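Local atomic coordinates of oxidoreductase, NAD-binding/iron-sulfur cluster-binding protein (Nitratireductor pacificus pht-3B, PDB entry 6ZXU), a protein that is a catabolic reductive dehalogenase that binds cobalamin and two [4Fe-4S] clusters and probably uses them to remove halogens from organohalide substrates. Residues G315-F318 with K319-E322; A480-E483 with V484-P488; D571-K574 with C575-R579. All blocks are in the same frame, centred on the assembly; numbering follows the deposited sequence.

Overall arrangement
All three contacts are local, largely buried, and help to line the cobalamin pocket. None is a surface contact. Contacts 1 and 3 lie on the first turns of helices 317-323 and 572-581, each with an aspartate N-cap. Their centres are about 11 Å apart, and the two helices touch. Contact 2 belongs to the loop before helix 486-492. It touches neither of the others and lies closer to the centre of the chain. The chemistry follows the place. Contact 1 pairs capping with packing on an aromatic ring. Contact 2 rests on one serine-histidine bond. Contact 3 adds a salt bridge and a cysteine ligand to an iron-sulfur cluster.

Contact 1: G315-F318 with K319-E322; sequences GDFF and KRAE
Lys319 meets Asp316 at the first turn of helix 317-323. Asp316 is the N-cap. Its OD1 accepts from Lys319 N at 3.2 Å, from above the carboxylate plane, and more weakly from Phe318 N at 2.7 Å. CG of Asp316 lies anti to its own N (chi1 158°), which turns the carboxylate back over these amides. Lys319 CG packs 3.8 Å from Asp316 CG. The lysine chain then bends, but NZ stays 4.1 Å from Asp316 OD2, beyond a salt bridge.

Arg320 N donates to Asp316 O at 3.0 Å. The arginine side chain runs beside Phe317, pointing the same way. CD sits over one ring face, 3.9 Å from the centroid, as a CH-pi contact. The guanidinium lies obliquely by Phe317 CZ; NE is salt-bridged to Asp325, and NH1 and NH2 donate to the carbonyls of Leu684 and Leu696.

Ala321 N bonds to Phe317 O, and Glu322 N to Phe318 O at 3.0 Å. These bonds continue the alpha-helical pattern.

Phe317 N also donates to the cobalamin. Its ring packs on Val572 of helix 572-581, and its CB lies 3.3 Å from Thr576 OG1. Phe318 reaches Arg579 and Val580, so both phenylalanines join helix 317-323 to helix 572-581.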
ATOM      1  N   GLY A 315     -22.545   4.750   8.698  1.00 17.55           N
ATOM      2  CA  GLY A 315     -21.881   4.876   9.981  1.00 17.76           C
ATOM      3  C   GLY A 315     -20.362   4.924   9.986  1.00 19.05           C
ATOM      4  O   GLY A 315     -19.781   5.211  11.039  1.00 18.87           O
ATOM      5  N   ASP A 316     -19.725   4.596   8.864  1.00 17.95           N
ATOM      6  CA  ASP A 316     -18.297   4.852   8.614  1.00 17.39           C
ATOM      7  C   ASP A 316     -18.103   6.345   8.991  1.00 16.37           C
ATOM      8  O   ASP A 316     -18.824   7.181   8.492  1.00 19.10           O
ATOM      9  CB  ASP A 316     -18.063   4.521   7.140  1.00 18.48           C
ATOM     10  CG  ASP A 316     -16.801   5.203   6.473  1.00 20.53           C
ATOM     11  OD1 ASP A 316     -16.382   6.287   6.893  1.00 19.16           O
ATOM     12  OD2 ASP A 316     -16.297   4.618   5.424  1.00 19.10           O
ATOM     13  N   PHE A 317     -17.145   6.684   9.839  1.00 17.66           N
ATOM     14  CA  PHE A 317     -17.010   8.043  10.278  1.00 18.95           C
ATOM     15  C   PHE A 317     -16.522   9.042   9.221  1.00 17.42           C
ATOM     16  O   PHE A 317     -16.795  10.216   9.410  1.00 18.82           O
ATOM     17  CB  PHE A 317     -16.204   8.218  11.557  1.00 16.40           C
ATOM     18  CG  PHE A 317     -17.048   8.213  12.796  1.00 17.35           C
ATOM     19  CD1 PHE A 317     -17.730   7.108  13.146  1.00 19.74           C
ATOM     20  CD2 PHE A 317     -17.059   9.310  13.668  1.00 18.90           C
ATOM     21  CE1 PHE A 317     -18.525   7.077  14.297  1.00 18.43           C
ATOM     22  CE2 PHE A 317     -17.842   9.313  14.793  1.00 16.83           C
ATOM     23  CZ  PHE A 317     -18.582   8.164  15.130  1.00 15.91           C
ATOM     24  N   PHE A 318     -15.912   8.629   8.125  1.00 16.36           N
ATOM     25  CA  PHE A 318     -15.763   9.576   6.991  1.00 17.88           C
ATOM     26  C   PHE A 318     -17.117   9.935   6.387  1.00 19.79           C
ATOM     27  O   PHE A 318     -17.313  11.073   5.999  1.00 18.11           O
ATOM     28  CB  PHE A 318     -14.868   9.012   5.910  1.00 18.66           C
ATOM     29  CG  PHE A 318     -13.419   8.921   6.320  1.00 20.38           C
ATOM     30  CD1 PHE A 318     -12.823   9.992   6.958  1.00 19.72           C
ATOM     31  CD2 PHE A 318     -12.691   7.745   6.134  1.00 23.48           C
ATOM     32  CE1 PHE A 318     -11.502   9.922   7.351  1.00 22.78           C
ATOM     33  CE2 PHE A 318     -11.361   7.663   6.561  1.00 22.93           C
ATOM     34  CZ  PHE A 318     -10.787   8.757   7.123  1.00 22.11           C
ATOM     35  N   LYS A 319     -18.031   8.966   6.227  1.00 19.37           N
ATOM     36  CA  LYS A 319     -19.382   9.244   5.750  1.00 18.13           C
ATOM     37  C   LYS A 319     -20.148  10.126   6.727  1.00 17.40           C
ATOM     38  O   LYS A 319     -20.875  11.044   6.325  1.00 18.50           O
ATOM     39  CB  LYS A 319     -20.162   7.951   5.479  1.00 20.32           C
ATOM     40  CG  LYS A 319     -19.529   7.027   4.484  1.00 22.02           C
ATOM     41  CD  LYS A 319     -18.976   7.836   3.402  1.00 25.22           C
ATOM     42  CE  LYS A 319     -18.966   7.113   2.083  1.00 30.40           C
ATOM     43  NZ  LYS A 319     -18.069   6.025   2.065  1.00 35.74           N
ATOM     44  N   ARG A 320     -19.929   9.961   8.022  1.00 15.99           N
ATOM     45  CA  ARG A 320     -20.521  10.827   9.003  1.00 15.84           C
ATOM     46  C   ARG A 320     -20.045  12.244   8.884  1.00 19.02           C
ATOM     47  O   ARG A 320     -20.823  13.200   8.944  1.00 15.70           O
ATOM     48  CB  ARG A 320     -20.315  10.310  10.408  1.00 16.67           C
ATOM     49  CG  ARG A 320     -20.921   8.933  10.650  1.00 17.62           C
ATOM     50  CD  ARG A 320     -21.158   8.628  12.131  1.00 18.61           C
ATOM     51  NE  ARG A 320     -22.248   9.400  12.733  1.00 20.15           N
ATOM     52  CZ  ARG A 320     -22.810   9.160  13.910  1.00 18.60           C
ATOM     53  NH1 ARG A 320     -22.424   8.127  14.657  1.00 17.71           N
ATOM     54  NH2 ARG A 320     -23.697   9.987  14.371  1.00 18.18           N
ATOM     55  N   ALA A 321     -18.733  12.414   8.655  1.00 18.81           N
ATOM     56  CA  ALA A 321     -18.163  13.738   8.442  1.00 17.88           C
ATOM     57  C   ALA A 321     -18.740  14.413   7.204  1.00 19.03           C
ATOM     58  O   ALA A 321     -19.142  15.540   7.272  1.00 18.70           O
ATOM     59  CB  ALA A 321     -16.622  13.624   8.344  1.00 19.59           C
ATOM     60  N   GLU A 322     -18.796  13.680   6.080  1.00 18.92           N
ATOM     61  CA  GLU A 322     -19.343  14.153   4.859  1.00 21.61           C
ATOM     62  C   GLU A 322     -20.798  14.615   5.044  1.00 22.35           C
ATOM     63  O   GLU A 322     -21.201  15.590   4.449  1.00 24.09           O
ATOM     64  CB  GLU A 322     -19.343  13.034   3.832  1.00 22.93           C
ATOM     65  CG  GLU A 322     -19.872  13.508   2.522  1.00 24.68           C
ATOM     66  CD  GLU A 322     -19.701  12.500   1.409  1.00 30.11           C
ATOM     67  OE1 GLU A 322     -19.074  11.377   1.609  1.00 29.87           O
ATOM     68  OE2 GLU A 322     -20.262  12.829   0.304  1.00 33.98           O
TER

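Contact 2: A480-E483 with V484-P488; sequences AHSE and VIHNP
The turn from strand 474-477 into helix 486-492 forms part of the cobalamin pocket, and Ser482 and His486 bridge it. His486 NE2 donates to Ser482 OG across 3.2 Å. The hydroxyl stands at the ring edge, tilted 20° from the ring plane. Ser482 OG lies beside its own backbone N (chi1 -71°), where it meets the imidazole; OG is also hydrogen-bonded to Ser478 O. The other ring nitrogen, ND1, is hydrogen-bonded to Ser516 OG on strand 514-521. The imidazole is thus gripped at both nitrogens, which fixes its rotation.

The carbonyl O of Val484 lies at the edge of the His486 ring, in its plane, 3.6 Å from CD2. The same O is 3.6 Å from Ser482 CB. The side chain of Val484 packs on His477 and Val518. Val484 N is buried and has no hydrogen-bond partner in the model.

Glu483 points its carboxylate the other way, to Arg361 and Tyr419. Its backbone pairs with Tyr406, and that of Ile485 with Met404, which ties the turn to the loop that follows strand 394-399.

The arrangement is that of a cofactor-binding loop. Backbone groups of the loop leading into helix 486-492 meet the cobalamin, through a hydrogen bond from His486 N and a weak one at Val484 O, and a serine on each side holds the histidine.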
ATOM      1  N   ALA A 480     -12.360   3.599  -2.186  1.00 20.33           N
ATOM      2  CA  ALA A 480     -13.374   4.402  -2.872  1.00 22.16           C
ATOM      3  C   ALA A 480     -14.747   3.758  -2.828  1.00 20.01           C
ATOM      4  O   ALA A 480     -15.757   4.458  -2.853  1.00 21.00           O
ATOM      5  CB  ALA A 480     -12.966   4.685  -4.282  1.00 20.96           C
ATOM      6  N   HIS A 481     -14.787   2.446  -2.687  1.00 19.94           N
ATOM      7  CA  HIS A 481     -16.051   1.749  -2.606  1.00 18.73           C
ATOM      8  C   HIS A 481     -15.877   0.351  -2.114  1.00 15.11           C
ATOM      9  O   HIS A 481     -15.389  -0.523  -2.835  1.00 14.16           O
ATOM     10  CB  HIS A 481     -16.713   1.738  -3.990  1.00 19.26           C
ATOM     11  CG  HIS A 481     -18.135   1.275  -3.958  1.00 23.47           C
ATOM     12  ND1 HIS A 481     -18.493  -0.047  -3.769  1.00 22.18           N
ATOM     13  CD2 HIS A 481     -19.278   1.966  -4.061  1.00 25.09           C
ATOM     14  CE1 HIS A 481     -19.804  -0.140  -3.770  1.00 27.73           C
ATOM     15  NE2 HIS A 481     -20.300   1.072  -3.941  1.00 25.39           N
ATOM     16  N   SER A 482     -16.235   0.129  -0.857  1.00 14.90           N
ATOM     17  CA  SER A 482     -16.269  -1.224  -0.279  1.00 14.20           C
ATOM     18  C   SER A 482     -17.659  -1.528   0.196  1.00 14.16           C
ATOM     19  O   SER A 482     -18.326  -0.663   0.808  1.00 13.78           O
ATOM     20  CB  SER A 482     -15.343  -1.365   0.947  1.00 15.03           C
ATOM     21  OG  SER A 482     -13.981  -1.339   0.606  1.00 24.46           O
ATOM     22  N   GLU A 483     -18.043  -2.781   0.078  1.00 14.83           N
ATOM     23  CA  GLU A 483     -19.233  -3.278   0.752  1.00 14.57           C
ATOM     24  C   GLU A 483     -18.951  -4.197   1.955  1.00 15.84           C
ATOM     25  O   GLU A 483     -19.866  -4.722   2.554  1.00 13.97           O
ATOM     26  CB  GLU A 483     -20.152  -3.894  -0.282  1.00 14.81           C
ATOM     27  CG  GLU A 483     -20.718  -2.758  -1.119  1.00 18.09           C
ATOM     28  CD  GLU A 483     -21.714  -3.172  -2.222  1.00 21.79           C
ATOM     29  OE1 GLU A 483     -21.800  -4.341  -2.592  1.00 20.25           O
ATOM     30  OE2 GLU A 483     -22.386  -2.264  -2.733  1.00 24.32           O
ATOM     31  N   VAL A 484     -17.651  -4.441   2.270  1.00 13.05           N
ATOM     32  CA  VAL A 484     -17.251  -5.248   3.402  1.00 14.22           C
ATOM     33  C   VAL A 484     -16.334  -4.403   4.292  1.00 15.76           C
ATOM     34  O   VAL A 484     -15.671  -3.509   3.810  1.00 14.42           O
ATOM     35  CB  VAL A 484     -16.540  -6.545   3.032  1.00 16.13           C
ATOM     36  CG1 VAL A 484     -17.416  -7.372   2.130  1.00 17.27           C
ATOM     37  CG2 VAL A 484     -15.191  -6.327   2.388  1.00 16.31           C
ATOM     38  N   ILE A 485     -16.372  -4.684   5.587  1.00 15.27           N
ATOM     39  CA  ILE A 485     -15.406  -4.147   6.532  1.00 15.26           C
ATOM     40  C   ILE A 485     -14.162  -5.009   6.492  1.00 13.48           C
ATOM     41  O   ILE A 485     -14.224  -6.234   6.722  1.00 13.79           O
ATOM     42  CB  ILE A 485     -15.995  -4.092   7.905  1.00 15.74           C
ATOM     43  CG1 ILE A 485     -17.337  -3.370   7.811  1.00 18.40           C
ATOM     44  CG2 ILE A 485     -15.025  -3.436   8.872  1.00 17.30           C
ATOM     45  CD1 ILE A 485     -18.252  -3.689   8.977  1.00 21.04           C
ATOM     46  N   HIS A 486     -13.007  -4.420   6.221  1.00 12.40           N
ATOM     47  CA  HIS A 486     -11.823  -5.210   5.991  1.00 11.86           C
ATOM     48  C   HIS A 486     -11.297  -5.857   7.244  1.00 11.86           C
ATOM     49  O   HIS A 486     -10.817  -6.971   7.186  1.00 13.60           O
ATOM     50  CB  HIS A 486     -10.696  -4.395   5.383  1.00 14.39           C
ATOM     51  CG  HIS A 486     -10.983  -3.907   3.994  1.00 15.92           C
ATOM     52  ND1 HIS A 486      -9.989  -3.638   3.093  1.00 15.80           N
ATOM     53  CD2 HIS A 486     -12.136  -3.650   3.362  1.00 16.14           C
ATOM     54  CE1 HIS A 486     -10.520  -3.213   1.956  1.00 16.11           C
ATOM     55  NE2 HIS A 486     -11.818  -3.163   2.110  1.00 16.05           N
ATOM     56  N   ASN A 487     -11.377  -5.179   8.362  1.00 13.85           N
ATOM     57  CA  ASN A 487     -10.730  -5.695   9.567  1.00 13.72           C
ATOM     58  C   ASN A 487     -10.996  -7.142   9.898  1.00 12.73           C
ATOM     59  O   ASN A 487     -10.046  -7.893  10.152  1.00 10.82           O
ATOM     60  CB  ASN A 487     -11.068  -4.812  10.760  1.00 14.31           C
ATOM     61  CG  ASN A 487     -10.611  -3.386  10.515  1.00 19.22           C
ATOM     62  OD1 ASN A 487     -11.007  -2.772   9.528  1.00 20.42           O
ATOM     63  ND2 ASN A 487      -9.854  -2.871  11.409  1.00 16.24           N
ATOM     64  N   PRO A 488     -12.279  -7.556   9.999  1.00 12.51           N
ATOM     65  CA  PRO A 488     -12.504  -8.953  10.428  1.00 13.13           C
ATOM     66  C   PRO A 488     -12.010  -9.967   9.407  1.00 13.48           C
ATOM     67  O   PRO A 488     -11.578 -11.040   9.782  1.00 13.09           O
ATOM     68  CB  PRO A 488     -14.010  -8.997  10.561  1.00 13.46           C
ATOM     69  CG  PRO A 488     -14.554  -7.906   9.825  1.00 12.79           C
ATOM     70  CD  PRO A 488     -13.536  -6.813   9.873  1.00 13.96           C
TER

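Contact 3: D571-K574 with C575-R579; sequences DVEK and CTKYR. With SF4 (iron/sulfur cluster), chain E.
Thr576 turns OG1 to the side of its own backbone N (chi1 -58°), which brings the hydroxyl back to Val572 O. Glu573 carries CG opposite its N (chi1 177°) and runs out straight alongside Lys577. Both pairs lie on the first turns of helix 572-581, in the 4Fe-4S dicluster domain.

Asp571 is the N-cap of this helix. Its OD1 accepts from Lys574 N at 3.1 Å, from above the carboxylate plane. Its OD2 forms a salt bridge with Arg700. Asp571 O takes Cys575 N, which starts the helical bonds.

Val572 O accepts twice. Thr576 OG1 donates at 2.6 Å and Thr576 N at 2.9 Å, from opposite faces of the carbonyl plane. Two bonds thus grip Val572 O, and the one from OG1 ties the threonine hydroxyl back to the helix. The Thr576 side chain touches the cobalamin.

Lys577 NZ forms a salt bridge with Glu573 OE2 at 2.9 Å; OE2 accepts through its anti lone pair, away from OE1. Glu573 OE1 is held by Tyr680 and Arg700, so the carboxylate has partners at both oxygens.

On the cluster side, Tyr578 CD2 comes to 3.8 Å from sulfide S3, and its OH bonds to Asp441. Arg579 CD approaches sulfide S4 at 3.9 Å, and its NE bonds to Cys588 O. Cys549 also binds this cluster. Cys575 itself is a ligand of the cluster: its SG binds iron FE1 at 2.3 Å.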
ATOM      1  N   ASP A 571     -10.856   6.098  20.010  1.00 14.31           N
ATOM      2  CA  ASP A 571     -11.927   7.133  19.853  1.00 14.33           C
ATOM      3  C   ASP A 571     -11.966   7.598  18.403  1.00 14.37           C
ATOM      4  O   ASP A 571     -11.161   8.409  17.975  1.00 16.61           O
ATOM      5  CB  ASP A 571     -11.687   8.303  20.785  1.00 15.52           C
ATOM      6  CG  ASP A 571     -12.890   9.229  20.889  1.00 18.12           C
ATOM      7  OD1 ASP A 571     -13.510   9.582  19.860  1.00 19.98           O
ATOM      8  OD2 ASP A 571     -13.267   9.585  22.061  1.00 19.21           O
ATOM      9  N   VAL A 572     -12.903   7.058  17.649  1.00 12.86           N
ATOM     10  CA  VAL A 572     -12.943   7.272  16.245  1.00 14.14           C
ATOM     11  C   VAL A 572     -13.392   8.682  15.889  1.00 16.96           C
ATOM     12  O   VAL A 572     -13.071   9.197  14.814  1.00 14.66           O
ATOM     13  CB  VAL A 572     -13.756   6.193  15.500  1.00 13.94           C
ATOM     14  CG1 VAL A 572     -13.166   4.820  15.751  1.00 15.62           C
ATOM     15  CG2 VAL A 572     -15.221   6.211  15.893  1.00 15.39           C
ATOM     16  N   GLU A 573     -14.153   9.307  16.775  1.00 14.60           N
ATOM     17  CA  GLU A 573     -14.523  10.711  16.558  1.00 15.62           C
ATOM     18  C   GLU A 573     -13.303  11.632  16.655  1.00 16.13           C
ATOM     19  O   GLU A 573     -13.122  12.496  15.785  1.00 17.77           O
ATOM     20  CB  GLU A 573     -15.534  11.118  17.567  1.00 19.41           C
ATOM     21  CG  GLU A 573     -15.917  12.589  17.462  1.00 22.96           C
ATOM     22  CD  GLU A 573     -16.959  12.937  18.531  1.00 28.42           C
ATOM     23  OE1 GLU A 573     -17.376  12.063  19.375  1.00 26.93           O
ATOM     24  OE2 GLU A 573     -17.388  14.103  18.530  1.00 38.01           O
ATOM     25  N   LYS A 574     -12.469  11.447  17.660  1.00 14.89           N
ATOM     26  CA  LYS A 574     -11.250  12.257  17.805  1.00 16.08           C
ATOM     27  C   LYS A 574     -10.263  12.011  16.666  1.00 15.92           C
ATOM     28  O   LYS A 574      -9.789  12.986  16.015  1.00 13.32           O
ATOM     29  CB  LYS A 574     -10.569  12.011  19.109  1.00 17.22           C
ATOM     30  CG  LYS A 574     -11.338  12.505  20.299  1.00 19.89           C
ATOM     31  CD  LYS A 574     -10.446  12.791  21.498  1.00 20.63           C
ATOM     32  CE  LYS A 574      -9.938  11.511  22.070  1.00 17.84           C
ATOM     33  NZ  LYS A 574      -9.276  11.663  23.403  1.00 17.28           N
ATOM     34  N   CYS A 575     -10.046  10.738  16.302  1.00 15.68           N
ATOM     35  CA  CYS A 575      -9.155  10.453  15.189  1.00 14.87           C
ATOM     36  C   CYS A 575      -9.739  11.002  13.866  1.00 14.69           C
ATOM     37  O   CYS A 575      -9.031  11.732  13.109  1.00 13.51           O
ATOM     38  CB  CYS A 575      -8.825   8.970  15.096  1.00 14.51           C
ATOM     39  SG  CYS A 575      -7.874   8.581  13.649  1.00 14.10           S
ATOM     40  N   THR A 576     -11.012  10.818  13.595  1.00 14.15           N
ATOM     41  CA  THR A 576     -11.565  11.386  12.369  1.00 14.14           C
ATOM     42  C   THR A 576     -11.362  12.901  12.262  1.00 14.48           C
ATOM     43  O   THR A 576     -10.930  13.443  11.229  1.00 12.93           O
ATOM     44  CB  THR A 576     -13.099  11.069  12.224  1.00 14.02           C
ATOM     45  OG1 THR A 576     -13.265   9.667  12.235  1.00 11.68           O
ATOM     46  CG2 THR A 576     -13.618  11.571  10.892  1.00 14.06           C
ATOM     47  N   LYS A 577     -11.673  13.621  13.349  1.00 18.05           N
ATOM     48  CA  LYS A 577     -11.573  15.068  13.320  1.00 17.75           C
ATOM     49  C   LYS A 577     -10.119  15.496  13.096  1.00 18.44           C
ATOM     50  O   LYS A 577      -9.857  16.407  12.292  1.00 18.66           O
ATOM     51  CB  LYS A 577     -12.097  15.647  14.625  1.00 22.59           C
ATOM     52  CG  LYS A 577     -13.603  15.723  14.608  1.00 29.70           C
ATOM     53  CD  LYS A 577     -14.176  16.125  15.975  1.00 33.47           C
ATOM     54  CE  LYS A 577     -15.616  16.631  15.798  1.00 38.64           C
ATOM     55  NZ  LYS A 577     -16.377  16.436  17.054  1.00 45.37           N
ATOM     56  N   TYR A 578      -9.154  14.854  13.754  1.00 18.40           N
ATOM     57  CA  TYR A 578      -7.759  15.194  13.525  1.00 17.55           C
ATOM     58  C   TYR A 578      -7.341  14.934  12.070  1.00 17.79           C
ATOM     59  O   TYR A 578      -6.819  15.817  11.396  1.00 16.08           O
ATOM     60  CB  TYR A 578      -6.819  14.489  14.522  1.00 18.19           C
ATOM     61  CG  TYR A 578      -5.389  14.941  14.393  1.00 18.87           C
ATOM     62  CD1 TYR A 578      -4.980  16.162  14.901  1.00 17.53           C
ATOM     63  CD2 TYR A 578      -4.454  14.195  13.689  1.00 16.06           C
ATOM     64  CE1 TYR A 578      -3.667  16.617  14.738  1.00 20.14           C
ATOM     65  CE2 TYR A 578      -3.150  14.634  13.549  1.00 20.54           C
ATOM     66  CZ  TYR A 578      -2.750  15.855  14.087  1.00 18.22           C
ATOM     67  OH  TYR A 578      -1.453  16.294  13.932  1.00 19.17           O
ATOM     68  N   ARG A 579      -7.598  13.763  11.559  1.00 16.15           N
ATOM     69  CA  ARG A 579      -7.174  13.453  10.218  1.00 17.63           C
ATOM     70  C   ARG A 579      -7.819  14.365   9.144  1.00 18.34           C
ATOM     71  O   ARG A 579      -7.142  14.818   8.216  1.00 17.27           O
ATOM     72  CB  ARG A 579      -7.473  11.986   9.900  1.00 16.57           C
ATOM     73  CG  ARG A 579      -6.724  10.991  10.740  1.00 17.90           C
ATOM     74  CD  ARG A 579      -6.824   9.524  10.264  1.00 19.45           C
ATOM     75  NE  ARG A 579      -6.063   9.317   9.069  1.00 18.95           N
ATOM     76  CZ  ARG A 579      -6.450   8.660   8.020  1.00 19.51           C
ATOM     77  NH1 ARG A 579      -5.625   8.506   7.009  1.00 20.01           N
ATOM     78  NH2 ARG A 579      -7.617   8.083   8.006  1.00 26.23           N
TER
HETATM   79 FE1  SF4 E 702      -5.684   8.667  14.227  1.00 14.59          FE
HETATM   80 FE2  SF4 E 702      -3.180   9.786  13.823  1.00 15.43          FE
HETATM   81 FE3  SF4 E 702      -3.395   7.112  14.600  1.00 14.06          FE
HETATM   82 FE4  SF4 E 702      -3.980   9.151  16.348  1.00 16.30          FE
HETATM   83  S1  SF4 E 702      -2.038   8.702  15.407  1.00 17.80           S
HETATM   84  S2  SF4 E 702      -5.175   7.279  15.946  1.00 17.65           S
HETATM   85  S3  SF4 E 702      -4.886  10.674  14.927  1.00 18.06           S
HETATM   86  S4  SF4 E 702      -4.183   8.043  12.739  1.00 17.87           S